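Local coordinates for protein putative ring-cleaving dioxygenase mhqO (Bacillus subtilis subsp. subtilis, PDB 3OAJ) that is a putative iron-dependent extradiol ring-cleavage dioxygenase that may contribute to the degradation of aromatic compounds, at residues Thr23-Gly28 and Asp120-Leu125; Tyr85-Gly90 and Ile129-Glu134; Met92-Lys97 and Pro147-Lys152. One frame throughout, in Å; residues are numbered along the deposited sequence. Where two conformers were deposited one is given.

Contact 1: residues Thr23-Gly28 and Asp120-Leu125; sequences TDFYAG and DDPHGL
The carboxylate of Asp121 serves both segments at once, gripping its own turn with one oxygen and reaching the helix with the other. The hydroxyl of Tyr26 donates to it, with Tyr26 OH and Asp121 OD2 2.6 Å apart; Asp121 OD2 lies at the edge of the phenol ring, near its plane, and is met on its anti side, the carboxylate plane standing 80° from the ring. Asp121 OD1 accepts from His123 N at 2.8 Å. Leu125 N reaches Asp121 OD1 at 3.0 Å from the opposite face of the carboxylate, which should restrain the rotation of the group. With chi1 at 87°, CG of Asp121 sits between its own backbone N and carbonyl carbon. One helix position before Tyr26, Phe25 lays one ring face against the loop: Pro122 CD is 3.4 Å from Phe25 CG, and Asp121 CA sits over the same face, 4.1 Å from the ring centroid, both as CH-pi contacts. Leu127 of strand 126-131 lines Phe25, Tyr26 and Asp121. Glu21, on the same helix, receives His123 NE2. Asp121 heads both an Asx turn, through OD1 and His123 N, and a type I beta turn to Gly124, in the loop joining strands 114-120 and 126-131 of a vicinal oxygen chelate domain.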
loop_
_atom_site.group_PDB
_atom_site.type_symbol
_atom_site.label_atom_id
_atom_site.label_comp_id
_atom_site.label_asym_id
_atom_site.label_seq_id
_atom_site.Cartn_x
_atom_site.Cartn_y
_atom_site.Cartn_z
ATOM N N THR A 23 -7.429 1.809 -12.372
ATOM C CA THR A 23 -7.599 0.382 -12.596
ATOM C C THR A 23 -6.807 -0.115 -13.808
ATOM O O THR A 23 -6.212 -1.208 -13.764
ATOM C CB THR A 23 -9.115 0.035 -12.727
ATOM O OG1 THR A 23 -9.780 0.412 -11.514
ATOM C CG2 THR A 23 -9.334 -1.447 -13.004
ATOM N N ASP A 24 -6.831 0.650 -14.903
ATOM C CA ASP A 24 -6.063 0.261 -16.086
ATOM C C ASP A 24 -4.585 0.120 -15.741
ATOM O O ASP A 24 -3.908 -0.737 -16.308
ATOM C CB ASP A 24 -6.247 1.266 -17.226
ATOM C CG ASP A 24 -7.598 1.153 -17.915
ATOM O OD1 ASP A 24 -8.309 0.138 -17.733
ATOM O OD2 ASP A 24 -7.927 2.101 -18.651
ATOM N N PHE A 25 -4.081 0.917 -14.799
ATOM C CA PHE A 25 -2.685 0.759 -14.425
ATOM C C PHE A 25 -2.457 -0.443 -13.492
ATOM O O PHE A 25 -1.659 -1.345 -13.804
ATOM C CB PHE A 25 -2.103 2.033 -13.811
ATOM C CG PHE A 25 -0.597 2.015 -13.746
ATOM C CD1 PHE A 25 0.157 2.272 -14.887
ATOM C CD2 PHE A 25 0.070 1.735 -12.544
ATOM C CE1 PHE A 25 1.532 2.234 -14.846
ATOM C CE2 PHE A 25 1.464 1.703 -12.503
ATOM C CZ PHE A 25 2.186 1.966 -13.648
ATOM N N TYR A 26 -3.171 -0.471 -12.365
ATOM C CA TYR A 26 -2.911 -1.478 -11.334
ATOM C C TYR A 26 -3.348 -2.883 -11.721
ATOM O O TYR A 26 -2.624 -3.840 -11.445
ATOM C CB TYR A 26 -3.403 -1.011 -9.944
ATOM C CG TYR A 26 -2.488 0.082 -9.441
ATOM C CD1 TYR A 26 -1.356 -0.223 -8.674
ATOM C CD2 TYR A 26 -2.721 1.425 -9.763
ATOM C CE1 TYR A 26 -0.487 0.743 -8.266
ATOM C CE2 TYR A 26 -1.843 2.417 -9.354
ATOM C CZ TYR A 26 -0.732 2.066 -8.591
ATOM O OH TYR A 26 0.138 3.023 -8.159
ATOM N N ALA A 27 -4.485 -2.995 -12.424
ATOM C CA ALA A 27 -4.914 -4.285 -12.990
ATOM C C ALA A 27 -4.338 -4.509 -14.387
ATOM O O ALA A 27 -3.714 -5.543 -14.645
ATOM C CB ALA A 27 -6.449 -4.394 -13.017
ATOM N N GLY A 28 -4.537 -3.549 -15.284
ATOM C CA GLY A 28 -4.122 -3.687 -16.683
ATOM C C GLY A 28 -2.624 -3.853 -16.893
ATOM O O GLY A 28 -2.177 -4.759 -17.603
ATOM N N ASP A 120 6.703 5.922 -12.341
ATOM C CA ASP A 120 5.519 6.504 -11.726
ATOM C C ASP A 120 4.251 5.859 -12.257
ATOM O O ASP A 120 4.204 5.400 -13.402
ATOM C CB ASP A 120 5.445 8.018 -11.997
ATOM C CG ASP A 120 6.433 8.834 -11.173
ATOM O OD1 ASP A 120 7.133 8.265 -10.299
ATOM O OD2 ASP A 120 6.491 10.071 -11.383
ATOM N N ASP A 121 3.206 5.856 -11.433
ATOM C CA ASP A 121 1.881 5.496 -11.924
ATOM C C ASP A 121 1.275 6.722 -12.634
ATOM O O ASP A 121 1.911 7.778 -12.671
ATOM C CB ASP A 121 1.016 4.875 -10.799
ATOM C CG ASP A 121 0.252 5.894 -9.941
ATOM O OD1 ASP A 121 0.376 7.132 -10.095
ATOM O OD2 ASP A 121 -0.528 5.407 -9.080
ATOM N N PRO A 122 0.077 6.575 -13.239
ATOM C CA PRO A 122 -0.482 7.652 -14.068
ATOM C C PRO A 122 -0.805 8.926 -13.308
ATOM O O PRO A 122 -0.976 9.988 -13.922
ATOM C CB PRO A 122 -1.765 7.036 -14.634
ATOM C CG PRO A 122 -1.567 5.570 -14.519
ATOM C CD PRO A 122 -0.766 5.372 -13.277
ATOM N N HIS A 123 -0.900 8.827 -11.986
ATOM C CA HIS A 123 -1.287 9.975 -11.180
ATOM C C HIS A 123 -0.132 10.538 -10.346
ATOM O O HIS A 123 -0.330 11.412 -9.513
ATOM C CB HIS A 123 -2.529 9.613 -10.360
ATOM C CG HIS A 123 -3.671 9.144 -11.212
ATOM N ND1 HIS A 123 -4.352 7.969 -10.980
ATOM C CD2 HIS A 123 -4.217 9.681 -12.330
ATOM C CE1 HIS A 123 -5.286 7.815 -11.905
ATOM N NE2 HIS A 123 -5.230 8.846 -12.730
ATOM N N GLY A 124 1.079 10.047 -10.617
ATOM C CA GLY A 124 2.294 10.593 -10.028
ATOM C C GLY A 124 2.886 9.852 -8.844
ATOM O O GLY A 124 3.922 10.269 -8.328
ATOM N N LEU A 125 2.267 8.762 -8.385
ATOM C CA LEU A 125 2.887 8.039 -7.266
ATOM C C LEU A 125 4.198 7.407 -7.722
ATOM O O LEU A 125 4.287 6.930 -8.858
ATOM C CB LEU A 125 1.956 6.949 -6.745
ATOM C CG LEU A 125 0.607 7.356 -6.137
ATOM C CD1 LEU A 125 -0.285 6.132 -5.864
ATOM C CD2 LEU A 125 0.840 8.161 -4.864
#

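Contact 2: residues Tyr85-Gly90 and Ile129-Glu134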
loop_
_atom_site.group_PDB
_atom_site.type_symbol
_atom_site.label_atom_id
_atom_site.label_comp_id
_atom_site.label_asym_id
_atom_site.label_seq_id
_atom_site.Cartn_x
_atom_site.Cartn_y
_atom_site.Cartn_z
ATOM N N TYR A 85 7.422 -2.892 -4.985
ATOM C CA TYR A 85 6.761 -4.142 -5.350
ATOM C C TYR A 85 7.802 -5.208 -5.660
ATOM O O TYR A 85 8.756 -4.958 -6.403
ATOM C CB TYR A 85 5.852 -3.927 -6.569
ATOM C CG TYR A 85 4.653 -3.074 -6.253
ATOM C CD1 TYR A 85 3.568 -3.598 -5.544
ATOM C CD2 TYR A 85 4.620 -1.721 -6.600
ATOM C CE1 TYR A 85 2.464 -2.798 -5.226
ATOM C CE2 TYR A 85 3.521 -0.923 -6.294
ATOM C CZ TYR A 85 2.441 -1.478 -5.606
ATOM O OH TYR A 85 1.377 -0.680 -5.275
ATOM N N VAL A 86 7.633 -6.387 -5.074
ATOM C CA VAL A 86 8.573 -7.488 -5.262
ATOM C C VAL A 86 8.071 -8.486 -6.301
ATOM O O VAL A 86 6.883 -8.843 -6.336
ATOM C CB VAL A 86 8.954 -8.125 -3.892
ATOM C CG1 VAL A 86 7.755 -8.813 -3.251
ATOM C CG2 VAL A 86 10.142 -9.093 -4.020
ATOM N N VAL A 87 8.997 -8.896 -7.166
ATOM C CA VAL A 87 8.720 -9.884 -8.205
ATOM C C VAL A 87 9.698 -11.063 -8.082
ATOM O O VAL A 87 10.715 -10.947 -7.381
ATOM C CB VAL A 87 8.781 -9.254 -9.640
ATOM C CG1 VAL A 87 7.741 -8.124 -9.788
ATOM C CG2 VAL A 87 10.199 -8.741 -9.948
ATOM N N PRO A 88 9.394 -12.195 -8.738
ATOM C CA PRO A 88 10.318 -13.327 -8.653
ATOM C C PRO A 88 11.716 -13.056 -9.217
ATOM O O PRO A 88 11.889 -12.190 -10.079
ATOM C CB PRO A 88 9.625 -14.395 -9.489
ATOM C CG PRO A 88 8.167 -14.051 -9.399
ATOM C CD PRO A 88 8.175 -12.553 -9.489
ATOM N N LYS A 89 12.705 -13.821 -8.744
ATOM C CA LYS A 89 14.057 -13.703 -9.293
ATOM C C LYS A 89 14.003 -13.987 -10.790
ATOM O O LYS A 89 13.367 -14.949 -11.229
ATOM C CB LYS A 89 15.054 -14.631 -8.581
ATOM C CG LYS A 89 15.591 -14.128 -7.208
ATOM C CD LYS A 89 16.283 -12.724 -7.222
ATOM C CE LYS A 89 17.516 -12.632 -8.141
ATOM N NZ LYS A 89 17.979 -11.204 -8.319
ATOM N N GLY A 90 14.650 -13.119 -11.563
ATOM C CA GLY A 90 14.696 -13.228 -13.014
ATOM C C GLY A 90 13.595 -12.520 -13.768
ATOM O O GLY A 90 13.623 -12.477 -14.988
ATOM N N ILE A 129 10.134 -1.689 -8.679
ATOM C CA ILE A 129 10.102 -3.150 -8.699
ATOM C C ILE A 129 11.489 -3.694 -8.395
ATOM O O ILE A 129 12.478 -3.176 -8.914
ATOM C CB ILE A 129 9.549 -3.679 -10.070
ATOM C CG1 ILE A 129 8.034 -3.510 -10.116
ATOM C CG2 ILE A 129 9.898 -5.145 -10.302
ATOM C CD1 ILE A 129 7.438 -3.674 -11.520
ATOM N N VAL A 130 11.543 -4.712 -7.539
ATOM C CA VAL A 130 12.772 -5.397 -7.159
ATOM C C VAL A 130 12.519 -6.894 -7.183
ATOM O O VAL A 130 11.395 -7.316 -6.928
ATOM C CB VAL A 130 13.251 -4.941 -5.753
ATOM C CG1 VAL A 130 12.230 -5.281 -4.644
ATOM C CG2 VAL A 130 14.641 -5.477 -5.434
ATOM N N GLU A 131 13.560 -7.668 -7.494
ATOM C CA GLU A 131 13.473 -9.129 -7.551
ATOM C C GLU A 131 13.913 -9.725 -6.231
ATOM O O GLU A 131 15.001 -9.402 -5.757
ATOM C CB GLU A 131 14.426 -9.689 -8.604
ATOM C CG GLU A 131 14.105 -9.382 -10.036
ATOM C CD GLU A 131 15.030 -10.134 -10.962
ATOM O OE1 GLU A 131 15.899 -10.870 -10.448
ATOM O OE2 GLU A 131 14.874 -10.015 -12.191
ATOM N N ARG A 132 13.099 -10.619 -5.658
ATOM C CA ARG A 132 13.520 -11.373 -4.458
ATOM C C ARG A 132 12.844 -12.733 -4.430
ATOM O O ARG A 132 11.675 -12.855 -4.798
ATOM C CB ARG A 132 13.211 -10.637 -3.144
ATOM C CG ARG A 132 13.813 -9.242 -2.998
ATOM C CD ARG A 132 13.527 -8.659 -1.629
ATOM N NE ARG A 132 14.094 -7.323 -1.548
ATOM C CZ ARG A 132 13.423 -6.219 -1.215
ATOM N NH1 ARG A 132 12.144 -6.306 -0.868
ATOM N NH2 ARG A 132 14.045 -5.042 -1.198
ATOM N N GLU A 133 13.581 -13.759 -4.000
ATOM C CA GLU A 133 13.034 -15.113 -3.881
ATOM C C GLU A 133 11.980 -15.192 -2.776
ATOM O O GLU A 133 10.954 -15.871 -2.936
ATOM C CB GLU A 133 14.155 -16.148 -3.636
ATOM C CG GLU A 133 13.690 -17.623 -3.650
ATOM C CD GLU A 133 13.297 -18.125 -5.039
ATOM O OE1 GLU A 133 13.853 -17.634 -6.047
ATOM O OE2 GLU A 133 12.441 -19.036 -5.124
ATOM N N GLU A 134 12.228 -14.481 -1.674
ATOM C CA GLU A 134 11.300 -14.489 -0.530
ATOM C C GLU A 134 9.911 -13.977 -0.936
ATOM O O GLU A 134 9.797 -13.045 -1.750
ATOM C CB GLU A 134 11.870 -13.658 0.633
ATOM C CG GLU A 134 11.073 -13.781 1.933
ATOM C CD GLU A 134 11.674 -13.022 3.118
ATOM O OE1 GLU A 134 12.179 -11.894 2.940
ATOM O OE2 GLU A 134 11.617 -13.565 4.246
HETATM O O HOH W 1 11.972 -16.376 -7.470
#
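Tyr85, Val86 and Val87 pair in parallel with Ile129, Val130 and Glu131. Tyr85 O accepts from Val130 N at 3.0 Å, Val130 O from Val87 N at 2.9 Å, and Val87 O from Arg132 N at 3.0 Å, so the bonding carries one residue past the last strand pair. On one face of the sheet, Val87 CG2 meets Ile129 CG2 at 3.6 Å; on the other, Val86 CG2 rests against Arg132 CB at 3.5 Å. Val86 CG2 stands anti to the backbone N (chi1 of CG1 67°), which directs this methyl at the arginine stem.

From the end of its strand, Glu131 reaches the loop after strand 79-87. In the conformer given, Glu131 OE1 accepts Gly90 N at 2.8 Å, a nearly straight bond (174°) from above the carboxylate plane, while Lys89 NZ forms a salt bridge to Glu131 OE1 at 3.0 Å, on the anti side, slightly out of the plane and across it from Gly90 N. The lysine chain bends at chi2 and chi3 and crosses the glutamate at about a right angle. A water links Lys89 N to Glu133 OE1. In the next shell, Met92 N donates to Glu131 OE2, and Glu114 holds Arg132 NE in a salt bridge, with Val130 CG1 over the guanidinium face. These parallel neighbours, with helix 92-101 lying between them in sequence, belong to the beta-alpha-beta-beta-beta module of the vicinal oxygen chelate fold.

Contact 3: residues Met92-Lys97 and Pro147-Lys152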
loop_
_atom_site.group_PDB
_atom_site.type_symbol
_atom_site.label_atom_id
_atom_site.label_comp_id
_atom_site.label_asym_id
_atom_site.label_seq_id
_atom_site.Cartn_x
_atom_site.Cartn_y
_atom_site.Cartn_z
ATOM N N MET A 92 12.807 -9.244 -13.779
ATOM C CA MET A 92 13.007 -7.824 -14.060
ATOM C C MET A 92 12.764 -7.468 -15.530
ATOM O O MET A 92 12.075 -6.484 -15.818
ATOM C CB MET A 92 14.391 -7.358 -13.599
ATOM C CG MET A 92 14.545 -5.851 -13.564
ATOM S SD MET A 92 13.296 -5.100 -12.506
ATOM C CE MET A 92 14.096 -5.220 -10.904
ATOM N N ALA A 93 13.321 -8.269 -16.451
ATOM C CA ALA A 93 13.174 -8.016 -17.890
ATOM C C ALA A 93 11.740 -8.103 -18.374
ATOM O O ALA A 93 11.379 -7.429 -19.343
ATOM C CB ALA A 93 14.070 -8.945 -18.714
ATOM N N PHE A 94 10.938 -8.950 -17.742
ATOM C CA PHE A 94 9.532 -9.024 -18.111
ATOM C C PHE A 94 8.915 -7.649 -17.875
ATOM O O PHE A 94 8.222 -7.125 -18.743
ATOM C CB PHE A 94 8.784 -10.087 -17.305
ATOM C CG PHE A 94 7.294 -10.034 -17.503
ATOM C CD1 PHE A 94 6.706 -10.688 -18.579
ATOM C CD2 PHE A 94 6.473 -9.300 -16.642
ATOM C CE1 PHE A 94 5.338 -10.644 -18.786
ATOM C CE2 PHE A 94 5.088 -9.248 -16.860
ATOM C CZ PHE A 94 4.520 -9.913 -17.933
ATOM N N TRP A 95 9.186 -7.080 -16.700
ATOM C CA TRP A 95 8.605 -5.802 -16.308
ATOM C C TRP A 95 9.144 -4.627 -17.091
ATOM O O TRP A 95 8.375 -3.733 -17.470
ATOM C CB TRP A 95 8.751 -5.624 -14.796
ATOM C CG TRP A 95 7.836 -6.587 -14.133
ATOM C CD1 TRP A 95 8.165 -7.786 -13.540
ATOM C CD2 TRP A 95 6.406 -6.499 -14.085
ATOM N NE1 TRP A 95 7.031 -8.425 -13.112
ATOM C CE2 TRP A 95 5.936 -7.670 -13.444
ATOM C CE3 TRP A 95 5.471 -5.551 -14.546
ATOM C CZ2 TRP A 95 4.567 -7.907 -13.220
ATOM C CZ3 TRP A 95 4.119 -5.790 -14.332
ATOM C CH2 TRP A 95 3.681 -6.950 -13.663
ATOM N N GLU A 96 10.446 -4.645 -17.373
ATOM C CA GLU A 96 11.038 -3.577 -18.166
ATOM C C GLU A 96 10.429 -3.548 -19.565
ATOM O O GLU A 96 10.007 -2.478 -20.033
ATOM C CB GLU A 96 12.558 -3.708 -18.209
ATOM C CG GLU A 96 13.196 -3.355 -16.874
ATOM C CD GLU A 96 14.665 -3.705 -16.757
ATOM O OE1 GLU A 96 15.161 -4.580 -17.493
ATOM O OE2 GLU A 96 15.317 -3.121 -15.874
ATOM N N LYS A 97 10.358 -4.713 -20.217
ATOM C CA LYS A 97 9.788 -4.780 -21.580
ATOM C C LYS A 97 8.287 -4.434 -21.567
ATOM O O LYS A 97 7.781 -3.782 -22.489
ATOM C CB LYS A 97 10.039 -6.137 -22.262
ATOM C CG LYS A 97 11.500 -6.479 -22.508
ATOM C CD LYS A 97 12.212 -5.525 -23.426
ATOM C CE LYS A 97 13.594 -6.081 -23.774
ATOM N NZ LYS A 97 14.159 -5.410 -24.963
ATOM N N PRO A 147 2.348 -16.479 -13.055
ATOM C CA PRO A 147 2.923 -16.596 -11.706
ATOM C C PRO A 147 4.449 -16.513 -11.643
ATOM O O PRO A 147 5.002 -16.129 -10.604
ATOM C CB PRO A 147 2.412 -17.964 -11.224
ATOM C CG PRO A 147 1.151 -18.165 -11.988
ATOM C CD PRO A 147 1.406 -17.575 -13.348
ATOM N N ASP A 148 5.120 -16.829 -12.750
ATOM C CA ASP A 148 6.576 -16.821 -12.785
ATOM C C ASP A 148 7.143 -15.404 -12.803
ATOM O O ASP A 148 8.321 -15.202 -12.518
ATOM C CB ASP A 148 7.113 -17.695 -13.946
ATOM C CG ASP A 148 6.631 -17.231 -15.309
ATOM O OD1 ASP A 148 5.641 -16.488 -15.383
ATOM O OD2 ASP A 148 7.236 -17.618 -16.331
ATOM N N VAL A 149 6.279 -14.430 -13.099
ATOM C CA VAL A 149 6.674 -13.013 -13.153
ATOM C C VAL A 149 5.808 -12.069 -12.308
ATOM O O VAL A 149 6.188 -10.922 -12.100
ATOM C CB VAL A 149 6.722 -12.457 -14.627
ATOM C CG1 VAL A 149 7.775 -13.172 -15.455
ATOM C CG2 VAL A 149 5.359 -12.533 -15.313
ATOM N N ALA A 150 4.662 -12.538 -11.808
ATOM C CA ALA A 150 3.687 -11.644 -11.170
ATOM C C ALA A 150 4.241 -10.997 -9.912
ATOM O O ALA A 150 5.061 -11.591 -9.187
ATOM C CB ALA A 150 2.418 -12.402 -10.853
ATOM N N ILE A 151 3.790 -9.768 -9.658
ATOM C CA ILE A 151 4.106 -9.064 -8.418
ATOM C C ILE A 151 3.561 -9.855 -7.234
ATOM O O ILE A 151 2.365 -10.136 -7.150
ATOM C CB ILE A 151 3.545 -7.619 -8.453
ATOM C CG1 ILE A 151 4.307 -6.823 -9.517
ATOM C CG2 ILE A 151 3.614 -6.964 -7.073
ATOM C CD1 ILE A 151 3.636 -5.515 -9.895
ATOM N N LYS A 152 4.459 -10.216 -6.321
ATOM C CA LYS A 152 4.112 -11.049 -5.163
ATOM C C LYS A 152 3.525 -10.258 -3.988
ATOM O O LYS A 152 2.931 -10.817 -3.071
ATOM C CB LYS A 152 5.344 -11.831 -4.715
ATOM C CG LYS A 152 5.920 -12.677 -5.852
ATOM C CD LYS A 152 6.907 -13.733 -5.376
ATOM C CE LYS A 152 8.239 -13.116 -4.971
ATOM N NZ LYS A 152 9.178 -14.158 -4.457
#
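Trp95 meets Val149 and Ile151 from helix 92-101 of the vicinal oxygen chelate fold, joining that helix to the loop leading into strand 153-160. From CB the chain runs to CG anti to the carbonyl carbon (chi1 -70°), which swings the indole across to Pro147-Lys152. CD1 lies at the edge of the Phe94 ring; next along, Trp95 NE1 donates to Val149 O at 2.8 Å. This bond has an angle of 154° at the hydrogen and lies near the indole plane, although the donor is tilted from the plane of the carbonyl. Past CE2, Trp95 CZ2 is 3.9 Å from Ile151 CG1, and Trp95 CH2 is 4.0 Å from Ile151 CD1. Ile151 CG1 lies over one indole face and Phe94 CD2 over the opposite face, each offset toward the rim. Val87 and Ile129, from two strands of the sheet, also touch this tryptophan, as does Leu30. Phe94, the neighbour on the helix, carries the other half of the contact. Phe94 CB meets Val149 CG1 at 3.7 Å, and Val149 CG2 sits almost centrally over the benzene face, 3.5 Å from the Phe94 ring centroid and 8° off its normal.

In the fold
From the N terminus, helix 19-29 comes first and opens contact 1, the longest of the three loops. Strand 79-87 opens contact 2 and helix 92-101 contact 3; then contacts 1, 2 and 3 close in turn at 120-125, 129-134 and 147-152. No loop nests inside another: the segments of every pair alternate along the chain, so the closures interlock. Contact 1 touches contact 2 where Tyr26 CE1 packs on Tyr85 OH. Contacts 2 and 3, with centres about 8 Å apart, share a probable hydrogen bond from Lys152 N to Val86 O, which helps tie helix 92-101, the sheet and the loop before strand 153-160 together.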